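PDB 4AN8: CRISPR-associated protein CasA/Cse1 from Thermus thermophilus, which serves as a subunit of the Cascade ribonucleoprotein complex, which in CRISPR adaptive immunity targets invading nucleic acids such as those of viruses and plasmids. Local coordinates for residues E53-R58 against L161-A166; L60-H65 against R243-P248; A190-T195 against L343-Q348. All blocks are in the same frame, centred on the assembly; numbering follows the deposited sequence.

Contact 1: residues E53-R58 against L161-A166. With ACT (acetate ion), chain C.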
loop_
_atom_site.group_PDB
_atom_site.type_symbol
_atom_site.label_atom_id
_atom_site.label_comp_id
_atom_site.label_asym_id
_atom_site.label_seq_id
_atom_site.Cartn_x
_atom_site.Cartn_y
_atom_site.Cartn_z
ATOM N N GLU A 53 -2.294 -2.399 -8.572
ATOM C CA GLU A 53 -1.733 -3.630 -8.043
ATOM C C GLU A 53 -2.397 -3.994 -6.709
ATOM O O GLU A 53 -2.736 -5.158 -6.475
ATOM C CB GLU A 53 -0.224 -3.480 -7.862
ATOM C CG GLU A 53 0.502 -4.723 -7.360
ATOM C CD GLU A 53 2.026 -4.499 -7.305
ATOM O OE1 GLU A 53 2.480 -3.440 -7.772
ATOM O OE2 GLU A 53 2.774 -5.356 -6.780
ATOM N N ALA A 54 -2.553 -3.006 -5.827
ATOM C CA ALA A 54 -3.092 -3.263 -4.489
ATOM C C ALA A 54 -4.502 -3.837 -4.571
ATOM O O ALA A 54 -4.777 -4.891 -3.998
ATOM C CB ALA A 54 -3.099 -2.004 -3.652
ATOM N N VAL A 55 -5.370 -3.156 -5.318
ATOM C CA VAL A 55 -6.776 -3.561 -5.384
ATOM C C VAL A 55 -7.000 -4.837 -6.171
ATOM O O VAL A 55 -7.885 -5.607 -5.823
ATOM C CB VAL A 55 -7.720 -2.466 -5.923
ATOM C CG1 VAL A 55 -7.709 -1.287 -5.030
ATOM C CG2 VAL A 55 -7.377 -2.084 -7.374
ATOM N N LEU A 56 -6.191 -5.096 -7.193
ATOM C CA LEU A 56 -6.333 -6.345 -7.935
ATOM C C LEU A 56 -6.053 -7.554 -7.024
ATOM O O LEU A 56 -6.824 -8.526 -7.030
ATOM C CB LEU A 56 -5.470 -6.357 -9.197
ATOM C CG LEU A 56 -5.841 -5.337 -10.288
ATOM C CD1 LEU A 56 -4.741 -5.190 -11.367
ATOM C CD2 LEU A 56 -7.155 -5.681 -10.912
ATOM N N HIS A 57 -5.005 -7.475 -6.204
ATOM C CA HIS A 57 -4.757 -8.518 -5.205
ATOM C C HIS A 57 -5.886 -8.623 -4.195
ATOM O O HIS A 57 -6.251 -9.734 -3.816
ATOM C CB HIS A 57 -3.464 -8.277 -4.425
ATOM C CG HIS A 57 -2.233 -8.554 -5.209
ATOM N ND1 HIS A 57 -1.567 -7.574 -5.915
ATOM C CD2 HIS A 57 -1.556 -9.706 -5.432
ATOM C CE1 HIS A 57 -0.526 -8.110 -6.527
ATOM N NE2 HIS A 57 -0.492 -9.398 -6.241
ATOM N N ARG A 58 -6.422 -7.487 -3.741
ATOM C CA ARG A 58 -7.468 -7.518 -2.697
ATOM C C ARG A 58 -8.783 -8.119 -3.205
ATOM O O ARG A 58 -9.449 -8.844 -2.479
ATOM C CB ARG A 58 -7.700 -6.139 -2.053
ATOM C CG ARG A 58 -6.459 -5.581 -1.344
ATOM C CD ARG A 58 -6.480 -4.040 -1.190
ATOM N NE ARG A 58 -7.562 -3.599 -0.305
ATOM C CZ ARG A 58 -7.508 -3.655 1.024
ATOM N NH1 ARG A 58 -6.428 -4.137 1.615
ATOM N NH2 ARG A 58 -8.541 -3.244 1.760
ATOM N N LEU A 161 -12.394 1.831 -11.663
ATOM C CA LEU A 161 -13.467 1.650 -10.687
ATOM C C LEU A 161 -12.909 1.084 -9.386
ATOM O O LEU A 161 -13.150 1.611 -8.311
ATOM C CB LEU A 161 -14.543 0.726 -11.243
ATOM C CG LEU A 161 -15.668 0.314 -10.283
ATOM C CD1 LEU A 161 -16.387 1.536 -9.688
ATOM C CD2 LEU A 161 -16.658 -0.645 -10.987
ATOM N N LEU A 162 -12.155 0.002 -9.499
ATOM C CA LEU A 162 -11.647 -0.710 -8.346
ATOM C C LEU A 162 -10.714 0.182 -7.560
ATOM O O LEU A 162 -10.765 0.223 -6.352
ATOM C CB LEU A 162 -10.862 -1.934 -8.782
ATOM C CG LEU A 162 -11.557 -3.275 -8.764
ATOM C CD1 LEU A 162 -10.450 -4.339 -8.970
ATOM C CD2 LEU A 162 -12.277 -3.494 -7.432
ATOM N N VAL A 163 -9.850 0.905 -8.261
ATOM C CA VAL A 163 -8.940 1.773 -7.556
ATOM C C VAL A 163 -9.745 2.807 -6.765
ATOM O O VAL A 163 -9.486 3.034 -5.586
ATOM C CB VAL A 163 -7.949 2.465 -8.519
ATOM C CG1 VAL A 163 -7.280 3.672 -7.819
ATOM C CG2 VAL A 163 -6.917 1.430 -9.050
ATOM N N HIS A 164 -10.720 3.426 -7.422
ATOM C CA HIS A 164 -11.453 4.521 -6.782
ATOM C C HIS A 164 -12.181 4.085 -5.520
ATOM O O HIS A 164 -12.212 4.818 -4.547
ATOM C CB HIS A 164 -12.443 5.157 -7.771
ATOM C CG HIS A 164 -13.067 6.426 -7.279
ATOM N ND1 HIS A 164 -12.340 7.578 -7.055
ATOM C CD2 HIS A 164 -14.354 6.736 -6.993
ATOM C CE1 HIS A 164 -13.147 8.533 -6.638
ATOM N NE2 HIS A 164 -14.377 8.047 -6.588
ATOM N N GLN A 165 -12.757 2.887 -5.536
ATOM C CA GLN A 165 -13.500 2.358 -4.383
ATOM C C GLN A 165 -12.607 2.065 -3.174
ATOM O O GLN A 165 -13.094 2.034 -2.030
ATOM C CB GLN A 165 -14.281 1.082 -4.768
ATOM C CG GLN A 165 -15.359 1.286 -5.839
ATOM C CD GLN A 165 -16.514 2.163 -5.346
ATOM O OE1 GLN A 165 -16.322 3.025 -4.502
ATOM N NE2 GLN A 165 -17.710 1.912 -5.841
ATOM N N ALA A 166 -11.313 1.810 -3.411
ATOM C CA ALA A 166 -10.430 1.503 -2.290
ATOM C C ALA A 166 -9.712 2.759 -1.794
ATOM O O ALA A 166 -9.470 2.908 -0.594
ATOM C CB ALA A 166 -9.426 0.409 -2.666
HETATM C C ACT C . -8.589 8.175 -6.602
HETATM O O ACT C . -8.901 7.121 -7.238
HETATM O OXT ACT C . -9.434 9.134 -6.649
HETATM C CH3 ACT C . -7.287 8.277 -5.824
#

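Contact 2: residues L60-H65 against R243-P248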
loop_
_atom_site.group_PDB
_atom_site.type_symbol
_atom_site.label_atom_id
_atom_site.label_comp_id
_atom_site.label_asym_id
_atom_site.label_seq_id
_atom_site.Cartn_x
_atom_site.Cartn_y
_atom_site.Cartn_z
ATOM N N LEU A 60 -8.894 -10.432 -5.691
ATOM C CA LEU A 60 -8.608 -11.859 -5.804
ATOM C C LEU A 60 -8.682 -12.546 -4.439
ATOM O O LEU A 60 -9.258 -13.630 -4.320
ATOM C CB LEU A 60 -7.231 -12.124 -6.430
ATOM C CG LEU A 60 -7.137 -11.692 -7.897
ATOM C CD1 LEU A 60 -5.779 -12.033 -8.456
ATOM C CD2 LEU A 60 -8.263 -12.307 -8.730
ATOM N N LEU A 61 -8.072 -11.920 -3.430
ATOM C CA LEU A 61 -8.117 -12.432 -2.062
ATOM C C LEU A 61 -9.552 -12.532 -1.518
ATOM O O LEU A 61 -9.890 -13.492 -0.839
ATOM C CB LEU A 61 -7.278 -11.561 -1.141
ATOM C CG LEU A 61 -5.785 -11.640 -1.460
ATOM C CD1 LEU A 61 -5.042 -10.389 -0.897
ATOM C CD2 LEU A 61 -5.199 -12.941 -0.915
ATOM N N ALA A 62 -10.381 -11.524 -1.806
ATOM C CA ALA A 62 -11.771 -11.551 -1.379
ATOM C C ALA A 62 -12.418 -12.802 -1.948
ATOM O O ALA A 62 -13.027 -13.577 -1.218
ATOM C CB ALA A 62 -12.523 -10.299 -1.869
ATOM N N VAL A 63 -12.270 -13.001 -3.258
ATOM C CA VAL A 63 -12.838 -14.174 -3.891
ATOM C C VAL A 63 -12.320 -15.484 -3.267
ATOM O O VAL A 63 -13.104 -16.382 -2.973
ATOM C CB VAL A 63 -12.619 -14.189 -5.417
ATOM C CG1 VAL A 63 -13.133 -15.485 -5.978
ATOM C CG2 VAL A 63 -13.354 -13.003 -6.078
ATOM N N LEU A 64 -11.007 -15.586 -3.068
ATOM C CA LEU A 64 -10.411 -16.789 -2.486
ATOM C C LEU A 64 -10.938 -17.101 -1.099
ATOM O O LEU A 64 -11.310 -18.238 -0.814
ATOM C CB LEU A 64 -8.885 -16.680 -2.414
ATOM C CG LEU A 64 -8.157 -16.881 -3.743
ATOM C CD1 LEU A 64 -6.708 -16.383 -3.707
ATOM C CD2 LEU A 64 -8.258 -18.370 -4.180
ATOM N N HIS A 65 -10.953 -16.098 -0.226
ATOM C CA HIS A 65 -11.430 -16.297 1.130
ATOM C C HIS A 65 -12.865 -16.820 1.169
ATOM O O HIS A 65 -13.195 -17.660 1.991
ATOM C CB HIS A 65 -11.347 -15.009 1.930
ATOM C CG HIS A 65 -9.970 -14.682 2.412
ATOM N ND1 HIS A 65 -9.112 -15.638 2.914
ATOM C CD2 HIS A 65 -9.307 -13.498 2.472
ATOM C CE1 HIS A 65 -7.987 -15.052 3.297
ATOM N NE2 HIS A 65 -8.082 -13.758 3.046
ATOM N N ARG A 243 -15.646 -7.622 3.196
ATOM C CA ARG A 243 -16.570 -6.491 3.044
ATOM C C ARG A 243 -15.705 -5.245 2.885
ATOM O O ARG A 243 -15.951 -4.400 2.054
ATOM C CB ARG A 243 -17.512 -6.361 4.263
ATOM C CG ARG A 243 -18.339 -5.083 4.274
ATOM C CD ARG A 243 -19.279 -4.973 5.515
ATOM N NE ARG A 243 -20.217 -6.098 5.605
ATOM C CZ ARG A 243 -20.124 -7.064 6.524
ATOM N NH1 ARG A 243 -19.165 -7.050 7.453
ATOM N NH2 ARG A 243 -21.003 -8.047 6.532
ATOM N N VAL A 244 -14.675 -5.145 3.698
ATOM C CA VAL A 244 -13.733 -4.049 3.558
ATOM C C VAL A 244 -12.904 -4.087 2.257
ATOM O O VAL A 244 -12.747 -3.068 1.626
ATOM C CB VAL A 244 -12.886 -3.884 4.818
ATOM C CG1 VAL A 244 -11.824 -2.785 4.618
ATOM C CG2 VAL A 244 -13.815 -3.514 5.973
ATOM N N TYR A 245 -12.430 -5.259 1.842
ATOM C CA TYR A 245 -11.736 -5.419 0.550
ATOM C C TYR A 245 -12.584 -4.974 -0.645
ATOM O O TYR A 245 -12.063 -4.575 -1.688
ATOM C CB TYR A 245 -11.376 -6.893 0.315
ATOM C CG TYR A 245 -10.152 -7.403 1.057
ATOM C CD1 TYR A 245 -9.421 -6.578 1.935
ATOM C CD2 TYR A 245 -9.732 -8.715 0.883
ATOM C CE1 TYR A 245 -8.303 -7.061 2.592
ATOM C CE2 TYR A 245 -8.613 -9.206 1.535
ATOM C CZ TYR A 245 -7.902 -8.385 2.379
ATOM O OH TYR A 245 -6.806 -8.911 3.017
ATOM N N THR A 246 -13.899 -5.094 -0.517
ATOM C CA THR A 246 -14.766 -4.773 -1.635
ATOM C C THR A 246 -15.733 -3.647 -1.284
ATOM O O THR A 246 -16.817 -3.568 -1.823
ATOM C CB THR A 246 -15.563 -6.018 -2.074
ATOM O OG1 THR A 246 -16.425 -6.433 -1.005
ATOM C CG2 THR A 246 -14.587 -7.180 -2.475
ATOM N N TRP A 247 -15.318 -2.776 -0.372
ATOM C CA TRP A 247 -16.169 -1.696 0.092
ATOM C C TRP A 247 -16.715 -0.785 -1.022
ATOM O O TRP A 247 -15.952 -0.298 -1.871
ATOM C CB TRP A 247 -15.377 -0.840 1.069
ATOM C CG TRP A 247 -16.223 0.077 1.855
ATOM C CD1 TRP A 247 -16.504 1.384 1.571
ATOM C CD2 TRP A 247 -16.938 -0.241 3.060
ATOM N NE1 TRP A 247 -17.347 1.902 2.535
ATOM C CE2 TRP A 247 -17.623 0.922 3.460
ATOM C CE3 TRP A 247 -17.064 -1.400 3.834
ATOM C CZ2 TRP A 247 -18.412 0.966 4.611
ATOM C CZ3 TRP A 247 -17.854 -1.358 4.973
ATOM C CH2 TRP A 247 -18.522 -0.179 5.348
ATOM N N PRO A 248 -18.039 -0.491 -0.986
ATOM C CA PRO A 248 -18.586 0.474 -1.950
ATOM C C PRO A 248 -18.483 1.924 -1.459
ATOM O O PRO A 248 -19.442 2.448 -0.894
ATOM C CB PRO A 248 -20.054 0.052 -2.054
ATOM C CG PRO A 248 -20.377 -0.428 -0.669
ATOM C CD PRO A 248 -19.092 -1.079 -0.135
HETATM O O HOH W 1 -6.354 -11.420 2.881
#

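Contact 3: residues A190-T195 against L343-Q348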
loop_
_atom_site.group_PDB
_atom_site.type_symbol
_atom_site.label_atom_id
_atom_site.label_comp_id
_atom_site.label_asym_id
_atom_site.label_seq_id
_atom_site.Cartn_x
_atom_site.Cartn_y
_atom_site.Cartn_z
ATOM N N ALA A 190 -0.528 2.795 4.376
ATOM C CA ALA A 190 0.386 2.061 3.528
ATOM C C ALA A 190 -0.020 0.594 3.554
ATOM O O ALA A 190 -0.306 0.059 4.612
ATOM C CB ALA A 190 1.793 2.227 4.064
ATOM N N LEU A 191 -0.055 -0.057 2.401
ATOM C CA LEU A 191 -0.463 -1.465 2.359
ATOM C C LEU A 191 0.736 -2.418 2.270
ATOM O O LEU A 191 1.605 -2.244 1.405
ATOM C CB LEU A 191 -1.409 -1.702 1.185
ATOM C CG LEU A 191 -2.663 -0.811 1.247
ATOM C CD1 LEU A 191 -3.588 -1.112 0.053
ATOM C CD2 LEU A 191 -3.412 -0.989 2.581
ATOM N N PHE A 192 0.773 -3.410 3.159
ATOM C CA PHE A 192 1.828 -4.424 3.136
ATOM C C PHE A 192 1.435 -5.629 2.294
ATOM O O PHE A 192 0.468 -6.349 2.609
ATOM C CB PHE A 192 2.221 -4.864 4.546
ATOM C CG PHE A 192 2.893 -3.788 5.334
ATOM C CD1 PHE A 192 2.164 -2.719 5.834
ATOM C CD2 PHE A 192 4.262 -3.824 5.560
ATOM C CE1 PHE A 192 2.780 -1.720 6.563
ATOM C CE2 PHE A 192 4.896 -2.811 6.288
ATOM C CZ PHE A 192 4.154 -1.762 6.793
ATOM N N LEU A 193 2.194 -5.847 1.228
ATOM C CA LEU A 193 1.914 -6.956 0.326
ATOM C C LEU A 193 3.123 -7.848 0.114
ATOM O O LEU A 193 3.895 -7.641 -0.815
ATOM C CB LEU A 193 1.419 -6.429 -1.028
ATOM C CG LEU A 193 1.081 -7.528 -2.027
ATOM C CD1 LEU A 193 -0.396 -7.925 -1.886
ATOM C CD2 LEU A 193 1.418 -7.096 -3.455
ATOM N N PRO A 194 3.304 -8.848 0.983
ATOM C CA PRO A 194 4.374 -9.819 0.761
ATOM C C PRO A 194 4.220 -10.453 -0.617
ATOM O O PRO A 194 3.100 -10.626 -1.113
ATOM C CB PRO A 194 4.128 -10.864 1.840
ATOM C CG PRO A 194 3.454 -10.112 2.914
ATOM C CD PRO A 194 2.555 -9.127 2.216
ATOM N N THR A 195 5.349 -10.784 -1.233
ATOM C CA THR A 195 5.362 -11.162 -2.630
ATOM C C THR A 195 6.296 -12.343 -2.825
ATOM O O THR A 195 7.393 -12.380 -2.248
ATOM C CB THR A 195 5.783 -9.959 -3.498
ATOM O OG1 THR A 195 4.675 -9.052 -3.603
ATOM C CG2 THR A 195 6.185 -10.382 -4.869
ATOM N N LEU A 343 8.882 -8.011 0.167
ATOM C CA LEU A 343 7.776 -7.212 0.697
ATOM C C LEU A 343 7.541 -5.992 -0.171
ATOM O O LEU A 343 8.446 -5.152 -0.338
ATOM C CB LEU A 343 8.082 -6.764 2.117
ATOM C CG LEU A 343 7.110 -5.863 2.882
ATOM C CD1 LEU A 343 5.757 -6.562 3.155
ATOM C CD2 LEU A 343 7.761 -5.390 4.194
ATOM N N ARG A 344 6.341 -5.884 -0.737
ATOM C CA ARG A 344 5.973 -4.655 -1.429
ATOM C C ARG A 344 5.123 -3.758 -0.541
ATOM O O ARG A 344 4.222 -4.237 0.152
ATOM C CB ARG A 344 5.247 -4.963 -2.720
ATOM C CG ARG A 344 6.071 -5.781 -3.647
ATOM C CD ARG A 344 5.463 -5.773 -5.000
ATOM N NE ARG A 344 6.445 -6.163 -6.001
ATOM C CZ ARG A 344 6.377 -5.787 -7.270
ATOM N NH1 ARG A 344 5.374 -5.011 -7.673
ATOM N NH2 ARG A 344 7.309 -6.181 -8.128
ATOM N N VAL A 345 5.421 -2.469 -0.530
ATOM C CA VAL A 345 4.552 -1.516 0.140
ATOM C C VAL A 345 3.886 -0.655 -0.924
ATOM O O VAL A 345 4.561 -0.095 -1.787
ATOM C CB VAL A 345 5.299 -0.634 1.140
ATOM C CG1 VAL A 345 4.303 0.320 1.829
ATOM C CG2 VAL A 345 6.030 -1.509 2.185
ATOM N N LEU A 346 2.560 -0.593 -0.878
ATOM C CA LEU A 346 1.757 0.150 -1.851
ATOM C C LEU A 346 0.826 1.133 -1.142
ATOM O O LEU A 346 0.237 0.803 -0.117
ATOM C CB LEU A 346 0.905 -0.818 -2.682
ATOM C CG LEU A 346 1.605 -2.039 -3.259
ATOM C CD1 LEU A 346 0.595 -3.021 -3.876
ATOM C CD2 LEU A 346 2.677 -1.627 -4.262
ATOM N N GLY A 347 0.677 2.329 -1.690
ATOM C CA GLY A 347 -0.221 3.315 -1.108
ATOM C C GLY A 347 -0.087 4.720 -1.703
ATOM O O GLY A 347 0.682 4.933 -2.634
ATOM N N GLN A 348 -0.847 5.669 -1.157
ATOM C CA GLN A 348 -0.832 7.047 -1.627
ATOM C C GLN A 348 -0.171 7.893 -0.577
ATOM O O GLN A 348 -0.330 7.628 0.605
ATOM C CB GLN A 348 -2.257 7.619 -1.769
ATOM C CG GLN A 348 -3.238 6.717 -2.324
ATOM C CD GLN A 348 -4.547 7.401 -2.648
ATOM O OE1 GLN A 348 -4.807 7.721 -3.801
ATOM N NE2 GLN A 348 -5.406 7.569 -1.642
#

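Contact 1: residues E53-R58 against L161-A166
V55 faces helix 154-167 with both of its methyls, and each branch meets a different part of that helix. CG1 lies anti to the carbonyl carbon (chi1 -62°), which carries it to the methyl of A166; the V55 CG1 to A166 CB separation of 3.4 Å is shorter than usual for two carbons, so packing is locally tight between these two methyls. V55 CG1 also lies 3.7 Å from L162 O, touching backbone as well as side chain. The other branch, CG2, settles between L162 and V163: V55 CG2 is 3.8 Å from L162 CB, and the V55 and L162 side chains slide past one another in opposite directions. Against V163 the approach is different, a crossing at about a right angle in which V55 CG2 meets V163 CG2 at 3.9 Å. L56 adds a looser touch at one side, L56 CD2 reaching L162 CD1 at 4.1 Å, again nearly at a right angle. The contact is thus centred on one valine among three residues of the partner helix, buried and, apart from the L162 carbonyl oxygen, made by apolar side chains. The segment axes pass 9.0 Å apart and cross at 92°, and this valine near the crossing carries most of the contact. H164 points away from it; its ND1 makes weak hydrogen bonds to both oxygens of an acetate, probably from the crystallisation liquor, while NE2 is bonded to Y266. H57 packs on helix 199-206, and helix 154-167 and the sheet of strands 191-195 and 342-351 lie against different sides of helix 50-67.

Contact 2: residues L60-H65 against R243-P248
In the buried interior, the C-terminal end of the short helix 241-245 packs against the later half of helix 50-67, with the CA atoms of A62 and Y245 the nearest pair across the two segments. The Y245 ring presents an edge to the first helix: its CD2 lies 3.9 Å from A62 N, close to the ring plane. Y245 CE2 is 3.8 Å from L61 CB. With chi1 at -79° the ring stands anti to the carbonyl carbon of Y245, which sends it across helix 50-67, with its hydroxyl close enough to H65 for one water to join them. That water is 2.6 Å from Y245 OH and 2.9 Å from H65 NE2, lying in the plane of both rings. The other imidazole nitrogen, ND1, is bonded to G70 O, so both ring nitrogens have partners, and the ring also stacks on Y210. Beyond the tyrosine, A62 CB meets T246 CG2 at 3.8 Å; T246 is the first residue to leave helical geometry, and its OG1 is bonded to T242 O and I218 N. The small A62 lets the end of helix 241-245 come near, as is usual where an alanine faces another helix in a buried helix-packing contact.

Contact 3: residues A190-T195 against L343-Q348
Four backbone hydrogen bonds tie L191 and L193 to L346 and R344, in two antiparallel hydrogen-bonded pairs. L191 N gives to L346 O at 2.7 Å, and L346 N returns to L191 O at 3.0 Å. The L193 and R344 pair is less even: L193 N meets R344 O nearly along the C=O axis, whereas R344 N reaches L193 O from 54° above the carbonyl plane. That L193 oxygen also takes T195 OG1 at 3.2 Å, from the opposite face of its plane, so two donors grip one oxygen. Between the pairs V345 CA lies 3.3 Å from L191 O, a CA-H...O contact.

Side chains then pack on both faces of the two strands. On one, F192 turns the edge of its ring to L343, F192 CD2 lying 3.9 Å from L343 CD1; L343 CG is anti to the backbone N (chi1 177°), and its leucine end comes in between F192 and P194. V345 CG1 meets A190 CB on the same side. On the other face L193 CD2 touches L346 CD1 at 4.2 Å, and R344 extends past T195, with R344 CG 3.6 Å from T195 OG1.

Outward from there, L191 and L346 pack on A54, and L193 on H57, of helix 50-67, while R344 NH1 makes a salt bridge to E53 of that helix. At the other edge of strand 342-351, L343 and V345 are bonded by backbone to Y363 and E361 of strand 354-364, making strand 342-351 the middle one of three. Backbone bonds therefore fix the register, L191, L193 and L346 give the helix-facing side a largely apolar surface beside R344, and E53, which also pairs with R360, would probably balance part of the arginine's charge.

Helix 50-67 connects all three sites: contacts 1 and 2 use its successive turns, their centres about 10 Å apart, and contact 3 lies against another side of it. R58 O touches Y245 CD2 between contacts 1 and 2, while contacts 1 and 3, with centres about 13 Å apart, touch through the 53-58 segment, chiefly its earlier residues. Contacts 2 and 3 do not touch, with centres about 17 Å apart. Along the chain contact 1 closes before contact 3 opens, but contact 2 crosses both, its second segment following residues 190-195. One central helix thus gathers distant parts of the chain into a single core.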